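Local coordinates for secreted protein ESXB (Bacillus anthracis, PDB 4J10), which is of unknown function but, as a WXG100-family protein, is probably exported as a helical-hairpin dimer by an ESX (type VII) secretion system, at residues K80-A83 with D84-R87; E15-A18 with G19-N23; Y68-I71 with L72-I75. All blocks are in the same frame, centred on the assembly; numbering follows the deposited sequence.

Contact 1 (K80-A83 with D84-R87)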
loop_
_atom_site.group_PDB
_atom_site.type_symbol
_atom_site.label_atom_id
_atom_site.label_comp_id
_atom_site.label_asym_id
_atom_site.label_seq_id
_atom_site.Cartn_x
_atom_site.Cartn_y
_atom_site.Cartn_z
ATOM N N LYS A 80 11.522 1.417 -16.160
ATOM C CA LYS A 80 11.836 2.524 -17.054
ATOM C C LYS A 80 13.260 2.409 -17.616
ATOM O O LYS A 80 13.502 2.706 -18.787
ATOM C CB LYS A 80 11.613 3.856 -16.326
ATOM C CG LYS A 80 12.041 5.099 -17.076
ATOM C CD LYS A 80 11.282 5.281 -18.389
ATOM C CE LYS A 80 11.596 6.644 -18.986
ATOM N NZ LYS A 80 11.263 6.733 -20.436
ATOM N N ARG A 81 14.198 1.961 -16.790
ATOM C CA ARG A 81 15.572 1.768 -17.244
ATOM C C ARG A 81 15.657 0.730 -18.363
ATOM O O ARG A 81 16.392 0.909 -19.332
ATOM C CB ARG A 81 16.467 1.371 -16.071
ATOM C CG ARG A 81 17.907 1.119 -16.438
ATOM C CD ARG A 81 18.821 1.427 -15.263
ATOM N NE ARG A 81 18.384 0.790 -14.022
ATOM C CZ ARG A 81 19.203 0.222 -13.142
ATOM N NH1 ARG A 81 20.511 0.202 -13.362
ATOM N NH2 ARG A 81 18.714 -0.335 -12.042
ATOM N N ILE A 82 14.882 -0.346 -18.234
ATOM C CA ILE A 82 14.855 -1.364 -19.276
ATOM C C ILE A 82 14.137 -0.834 -20.515
ATOM O O ILE A 82 14.568 -1.090 -21.642
ATOM C CB ILE A 82 14.242 -2.688 -18.799
ATOM C CG1 ILE A 82 15.092 -3.289 -17.690
ATOM C CG2 ILE A 82 14.140 -3.676 -19.973
ATOM C CD1 ILE A 82 14.431 -4.444 -16.984
ATOM N N ALA A 83 13.055 -0.085 -20.318
ATOM C CA ALA A 83 12.371 0.542 -21.451
ATOM C C ALA A 83 13.326 1.421 -22.256
ATOM O O ALA A 83 13.376 1.341 -23.485
ATOM C CB ALA A 83 11.182 1.355 -20.963
ATOM N N ASP A 84 14.111 2.239 -21.553
ATOM C CA ASP A 84 15.100 3.102 -22.189
ATOM C C ASP A 84 16.148 2.301 -22.960
ATOM O O ASP A 84 16.523 2.660 -24.076
ATOM C CB ASP A 84 15.768 4.008 -21.141
ATOM C CG ASP A 84 14.838 5.087 -20.629
ATOM O OD1 ASP A 84 13.838 5.374 -21.321
ATOM O OD2 ASP A 84 15.096 5.640 -19.549
ATOM N N LYS A 85 16.620 1.214 -22.361
ATOM C CA LYS A 85 17.617 0.373 -23.007
ATOM C C LYS A 85 17.050 -0.224 -24.293
ATOM O O LYS A 85 17.726 -0.263 -25.321
ATOM C CB LYS A 85 18.078 -0.733 -22.063
ATOM C CG LYS A 85 19.128 -1.650 -22.655
ATOM C CD LYS A 85 19.475 -2.780 -21.698
ATOM C CE LYS A 85 18.449 -3.899 -21.788
ATOM N NZ LYS A 85 18.256 -4.593 -20.481
ATOM N N PHE A 86 15.799 -0.667 -24.237
ATOM C CA PHE A 86 15.137 -1.203 -25.418
ATOM C C PHE A 86 15.031 -0.158 -26.514
ATOM O O PHE A 86 15.300 -0.445 -27.678
ATOM C CB PHE A 86 13.737 -1.702 -25.065
ATOM C CG PHE A 86 13.718 -3.052 -24.417
ATOM C CD1 PHE A 86 14.890 -3.656 -23.990
ATOM C CD2 PHE A 86 12.523 -3.718 -24.235
ATOM C CE1 PHE A 86 14.866 -4.907 -23.395
ATOM C CE2 PHE A 86 12.491 -4.971 -23.645
ATOM C CZ PHE A 86 13.666 -5.563 -23.224
ATOM N N ARG A 87 14.647 1.058 -26.150
ATOM C CA ARG A 87 14.487 2.116 -27.136
ATOM C C ARG A 87 15.802 2.535 -27.775
ATOM O O ARG A 87 15.845 2.858 -28.957
ATOM C CB ARG A 87 13.816 3.337 -26.521
ATOM C CG ARG A 87 13.486 4.418 -27.541
ATOM C CD ARG A 87 12.241 5.159 -27.131
ATOM N NE ARG A 87 11.962 4.937 -25.719
ATOM C CZ ARG A 87 10.744 4.774 -25.218
ATOM N NH1 ARG A 87 9.684 4.816 -26.009
ATOM N NH2 ARG A 87 10.593 4.572 -23.921
#
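D84, A83 and I82 carry this contact between successive turns of helix 48-90, the second helix of the WXG100 helical hairpin. D84 reaches back one turn to K80 in an i to i+4 salt bridge, K80 NZ lying 3.0 Å from D84 OD1. The lysine comes to the syn side of the carboxylate, 16° out of its plane. The aspartate points back toward this partner because its CG stands beside the backbone N (chi1 -72°), while a bend at chi2 turns the lysine chain along the carboxylate so that NZ ends at OD1. E15 of helix 11-41 is a second anion for K80 NZ, a salt bridge that joins the two helices; R87 approaches the same glutamate oxygen too closely for its geometry to be trusted.

On the interface side of the helix, I82 lies alongside F86, both side chains pointing the same way. I82 CG2 sits over one face of the phenyl ring, 3.9 Å from the F86 centroid and 20° off its normal, a CH-pi contact. The cluster extends to neighbouring elements: I82 also packs on L14 and on F54 of the second subunit, and F86 on P11. A83, small and buried, packs its methyl on L14 and E15 of helix 11-41. Its carbonyl continues the helical bonding, R87 N donating to A83 O at 3.0 Å.

Contact 2 (E15-A18 with G19-N23)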
loop_
_atom_site.group_PDB
_atom_site.type_symbol
_atom_site.label_atom_id
_atom_site.label_comp_id
_atom_site.label_asym_id
_atom_site.label_seq_id
_atom_site.Cartn_x
_atom_site.Cartn_y
_atom_site.Cartn_z
ATOM N N GLU A 15 6.813 1.013 -19.838
ATOM C CA GLU A 15 6.473 2.332 -19.303
ATOM C C GLU A 15 5.067 2.364 -18.706
ATOM O O GLU A 15 4.846 3.038 -17.697
ATOM C CB GLU A 15 6.664 3.413 -20.375
ATOM C CG GLU A 15 8.139 3.653 -20.676
ATOM C CD GLU A 15 8.377 4.490 -21.909
ATOM O OE1 GLU A 15 7.544 4.437 -22.841
ATOM O OE2 GLU A 15 9.425 5.185 -21.955
ATOM N N ARG A 16 4.125 1.635 -19.300
ATOM C CA ARG A 16 2.772 1.544 -18.755
ATOM C C ARG A 16 2.809 0.939 -17.360
ATOM O O ARG A 16 2.219 1.467 -16.403
ATOM C CB ARG A 16 1.873 0.693 -19.670
ATOM C CG ARG A 16 0.479 0.427 -19.080
ATOM C CD ARG A 16 -0.350 -0.494 -19.965
ATOM N NE ARG A 16 0.208 -1.840 -20.077
ATOM C CZ ARG A 16 0.060 -2.803 -19.171
ATOM N NH1 ARG A 16 -0.620 -2.577 -18.050
ATOM N NH2 ARG A 16 0.619 -3.990 -19.376
ATOM N N ILE A 17 3.514 -0.181 -17.237
ATOM C CA ILE A 17 3.623 -0.864 -15.951
ATOM C C ILE A 17 4.402 -0.013 -14.947
ATOM O O ILE A 17 4.004 0.100 -13.778
ATOM C CB ILE A 17 4.216 -2.280 -16.108
ATOM C CG1 ILE A 17 3.296 -3.134 -16.984
ATOM C CG2 ILE A 17 4.393 -2.932 -14.746
ATOM C CD1 ILE A 17 3.895 -4.471 -17.377
ATOM N N ALA A 18 5.494 0.615 -15.383
ATOM C CA ALA A 18 6.230 1.547 -14.521
ATOM C C ALA A 18 5.284 2.618 -13.976
ATOM O O ALA A 18 5.342 2.967 -12.795
ATOM C CB ALA A 18 7.402 2.185 -15.277
ATOM N N GLY A 19 4.385 3.106 -14.824
ATOM C CA GLY A 19 3.428 4.108 -14.392
ATOM C C GLY A 19 2.449 3.579 -13.366
ATOM O O GLY A 19 2.063 4.296 -12.444
ATOM N N ASN A 20 2.038 2.328 -13.527
ATOM C CA ASN A 20 1.166 1.698 -12.541
ATOM C C ASN A 20 1.817 1.660 -11.170
ATOM O O ASN A 20 1.172 1.945 -10.157
ATOM C CB ASN A 20 0.781 0.290 -12.981
ATOM C CG ASN A 20 -0.145 0.293 -14.169
ATOM O OD1 ASN A 20 -0.717 1.327 -14.528
ATOM N ND2 ASN A 20 -0.312 -0.871 -14.787
ATOM N N PHE A 21 3.105 1.337 -11.127
ATOM C CA PHE A 21 3.840 1.305 -9.865
ATOM C C PHE A 21 3.985 2.684 -9.253
ATOM O O PHE A 21 3.798 2.848 -8.048
ATOM C CB PHE A 21 5.187 0.575 -10.032
ATOM C CG PHE A 21 5.040 -0.922 -9.949
ATOM C CD1 PHE A 21 4.692 -1.678 -11.061
ATOM C CD2 PHE A 21 5.187 -1.565 -8.721
ATOM C CE1 PHE A 21 4.500 -3.057 -10.953
ATOM C CE2 PHE A 21 5.008 -2.938 -8.614
ATOM C CZ PHE A 21 4.681 -3.686 -9.727
ATOM N N LYS A 22 4.296 3.681 -10.075
ATOM C CA LYS A 22 4.418 5.057 -9.611
ATOM C C LYS A 22 3.079 5.593 -9.094
ATOM O O LYS A 22 3.020 6.211 -8.028
ATOM C CB LYS A 22 4.974 5.949 -10.742
ATOM C CG LYS A 22 5.311 7.352 -10.292
ATOM C CD LYS A 22 5.907 8.182 -11.415
ATOM C CE LYS A 22 6.340 9.548 -10.900
ATOM N NZ LYS A 22 6.272 10.584 -11.972
ATOM N N ASN A 23 2.004 5.327 -9.831
ATOM C CA ASN A 23 0.672 5.761 -9.404
ATOM C C ASN A 23 0.296 5.102 -8.090
ATOM O O ASN A 23 -0.299 5.731 -7.210
ATOM C CB ASN A 23 -0.381 5.433 -10.465
ATOM C CG ASN A 23 -0.258 6.299 -11.695
ATOM O OD1 ASN A 23 0.366 7.361 -11.651
ATOM N ND2 ASN A 23 -0.863 5.859 -12.804
HETATM O O HOH W 1 -2.128 -0.576 -17.147
#
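Two pairs, R16 with N20 and I17 with F21, define this one-turn contact on helix 11-41, the first helix of the WXG100 hairpin; one is polar and faces the partner subunit, the other is apolar and fills the helix interface. R16 and N20 cross obliquely, their guanidinium and amide planes 64° apart. Their nitrogens do not bond to each other; a water joins them instead, accepting from R16 NH1 at 2.7 Å and from N20 ND2 at 3.0 Å. The water lies in the guanidinium plane, at its edge, whereas I17 CG1 rests 3.6 Å from that plane, over one face of the same group. A bend at chi3 (65°) lays the guanidinium over this isoleucine carbon. The main ionic partner of R16 is E13, through NE, and N20 ND2 is held by D38 of the second subunit, so the water-linked pair is part of the dimer seam.

I17 and F21 run side by side in the same direction. The isoleucine meets the ring through its CG2 branch, I17 CG2 being 3.8 Å from F21 CE1, and its own carbonyl oxygen, I17 O, lies in the ring plane at the edge, 3.3 Å from F21 CD1. Both side chains continue into the hairpin core: I17 packs on L79, F21 on L72 and I75, and F21 also meets L35 of the second subunit.

The backbone turns are closed by regular i to i+4 bonds, such as G19 N to E15 O at 2.9 Å. One carbonyl does double duty: A18 O receives K22 N at 3.0 Å and also S76 OG from helix 48-90.

Contact 3 (Y68-I71 with L72-I75)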
loop_
_atom_site.group_PDB
_atom_site.type_symbol
_atom_site.label_atom_id
_atom_site.label_comp_id
_atom_site.label_asym_id
_atom_site.label_seq_id
_atom_site.Cartn_x
_atom_site.Cartn_y
_atom_site.Cartn_z
ATOM N N TYR A 68 7.344 0.183 1.876
ATOM C CA TYR A 68 6.603 -0.211 0.689
ATOM C C TYR A 68 6.750 0.767 -0.466
ATOM O O TYR A 68 7.043 0.377 -1.598
ATOM C CB TYR A 68 5.130 -0.300 1.067
ATOM C CG TYR A 68 4.189 -0.696 -0.042
ATOM C CD1 TYR A 68 4.168 -1.990 -0.534
ATOM C CD2 TYR A 68 3.269 0.204 -0.560
ATOM C CE1 TYR A 68 3.295 -2.361 -1.524
ATOM C CE2 TYR A 68 2.370 -0.169 -1.545
ATOM C CZ TYR A 68 2.384 -1.458 -2.027
ATOM O OH TYR A 68 1.483 -1.819 -2.999
ATOM N N ILE A 69 6.531 2.040 -0.173
ATOM C CA ILE A 69 6.511 3.071 -1.196
ATOM C C ILE A 69 7.820 3.123 -2.000
ATOM O O ILE A 69 7.767 3.058 -3.240
ATOM C CB ILE A 69 6.079 4.440 -0.606
ATOM C CG1 ILE A 69 4.595 4.390 -0.229
ATOM C CG2 ILE A 69 6.332 5.568 -1.588
ATOM C CD1 ILE A 69 4.124 5.625 0.505
ATOM N N PRO A 70 8.994 3.191 -1.326
ATOM C CA PRO A 70 10.238 3.184 -2.124
ATOM C C PRO A 70 10.486 1.895 -2.898
ATOM O O PRO A 70 11.158 1.933 -3.936
ATOM C CB PRO A 70 11.354 3.391 -1.084
ATOM C CG PRO A 70 10.666 3.901 0.146
ATOM C CD PRO A 70 9.233 3.459 0.108
ATOM N N ILE A 71 9.956 0.770 -2.426
ATOM C CA ILE A 71 10.107 -0.470 -3.179
ATOM C C ILE A 71 9.314 -0.355 -4.485
ATOM O O ILE A 71 9.815 -0.718 -5.556
ATOM C CB ILE A 71 9.642 -1.715 -2.384
ATOM C CG1 ILE A 71 10.540 -1.948 -1.162
ATOM C CG2 ILE A 71 9.619 -2.952 -3.304
ATOM C CD1 ILE A 71 9.907 -2.886 -0.132
ATOM N N LEU A 72 8.090 0.169 -4.431
ATOM C CA LEU A 72 7.314 0.399 -5.657
ATOM C C LEU A 72 8.023 1.364 -6.591
ATOM O O LEU A 72 8.052 1.164 -7.810
ATOM C CB LEU A 72 5.913 0.942 -5.345
ATOM C CG LEU A 72 4.973 0.095 -4.499
ATOM C CD1 LEU A 72 3.581 0.697 -4.605
ATOM C CD2 LEU A 72 4.969 -1.352 -4.953
ATOM N N GLU A 73 8.596 2.418 -6.025
ATOM C CA GLU A 73 9.307 3.392 -6.843
ATOM C C GLU A 73 10.536 2.780 -7.497
ATOM O O GLU A 73 10.850 3.103 -8.633
ATOM C CB GLU A 73 9.659 4.625 -6.008
ATOM C CG GLU A 73 8.431 5.444 -5.621
ATOM C CD GLU A 73 8.737 6.416 -4.533
ATOM O OE1 GLU A 73 9.311 5.976 -3.516
ATOM O OE2 GLU A 73 8.418 7.615 -4.682
ATOM N N GLY A 74 11.207 1.880 -6.786
ATOM C CA GLY A 74 12.355 1.173 -7.332
ATOM C C GLY A 74 11.977 0.294 -8.507
ATOM O O GLY A 74 12.704 0.231 -9.509
ATOM N N ILE A 75 10.847 -0.394 -8.394
ATOM C CA ILE A 75 10.350 -1.216 -9.484
ATOM C C ILE A 75 10.041 -0.344 -10.691
ATOM O O ILE A 75 10.396 -0.680 -11.820
ATOM C CB ILE A 75 9.111 -2.024 -9.048
ATOM C CG1 ILE A 75 9.545 -3.081 -8.026
ATOM C CG2 ILE A 75 8.437 -2.663 -10.265
ATOM C CD1 ILE A 75 8.376 -3.753 -7.309
#
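Y68 and L72 form the heart of this turn-to-turn contact in helix 48-90 of the WXG100 hairpin. The leucine comes over one face of the tyrosine ring: L72 CG is 4.0 Å from the Y68 centroid and 17° off the ring normal, a CH-pi contact. From that position the two methyl branches spread across the face, with L72 CD1 close on Y68 CE2 at 3.4 Å and L72 CD2 lying over the CE1 side at 3.9 Å. The tyrosine can lie beneath because its CG is anti to the backbone N (chi1 180°), which carries the ring alongside the next turn.

A second pair, I69 and E73, runs side by side on another flank of the helix. I69 CG2 touches E73 OE1 at 3.6 Å, and the same carboxylate oxygen comes within 3.3 Å of P70 CA. I71 and I75 add a looser apolar contact through CG2 and CD1.

Around this first shell, the hairpin and the dimer fix the aromatic pair. L72 is pressed by F21 and A24 of helix 11-41 and by L35 of the second subunit; Y68 packs on M65 of that subunit, and its OH is hydrogen-bonded to NE2 of Q31 of that same subunit, which holds the far end of the ring. I71 and I75 both rest on E57 of the second subunit, whereas I69 faces A28 within the chain.

P70 kinks the helix, as its nitrogen lacks a proton to bond to the preceding turn. The proline carbonyl nevertheless resumes the pattern, P70 O receiving G74 N at 2.9 Å.

Overall arrangement
Along the chain the order is contact 2, contact 3, contact 1. Contact 2 is on helix 11-41, while contacts 3 and 1 follow one another on helix 48-90 with centres 18 Å apart and do not touch. The centre of contact 2 lies about 11 Å from that of contact 3 and 14 Å from that of contact 1, and it touches both, by packing toward contact 3 and through E15 toward contact 1. The helix pairing thus runs from an apolar core near the middle of the hairpin to a region where salt bridging joins the apolar packing. All three also reach the second subunit, so the same turns build both the hairpin and the dimer.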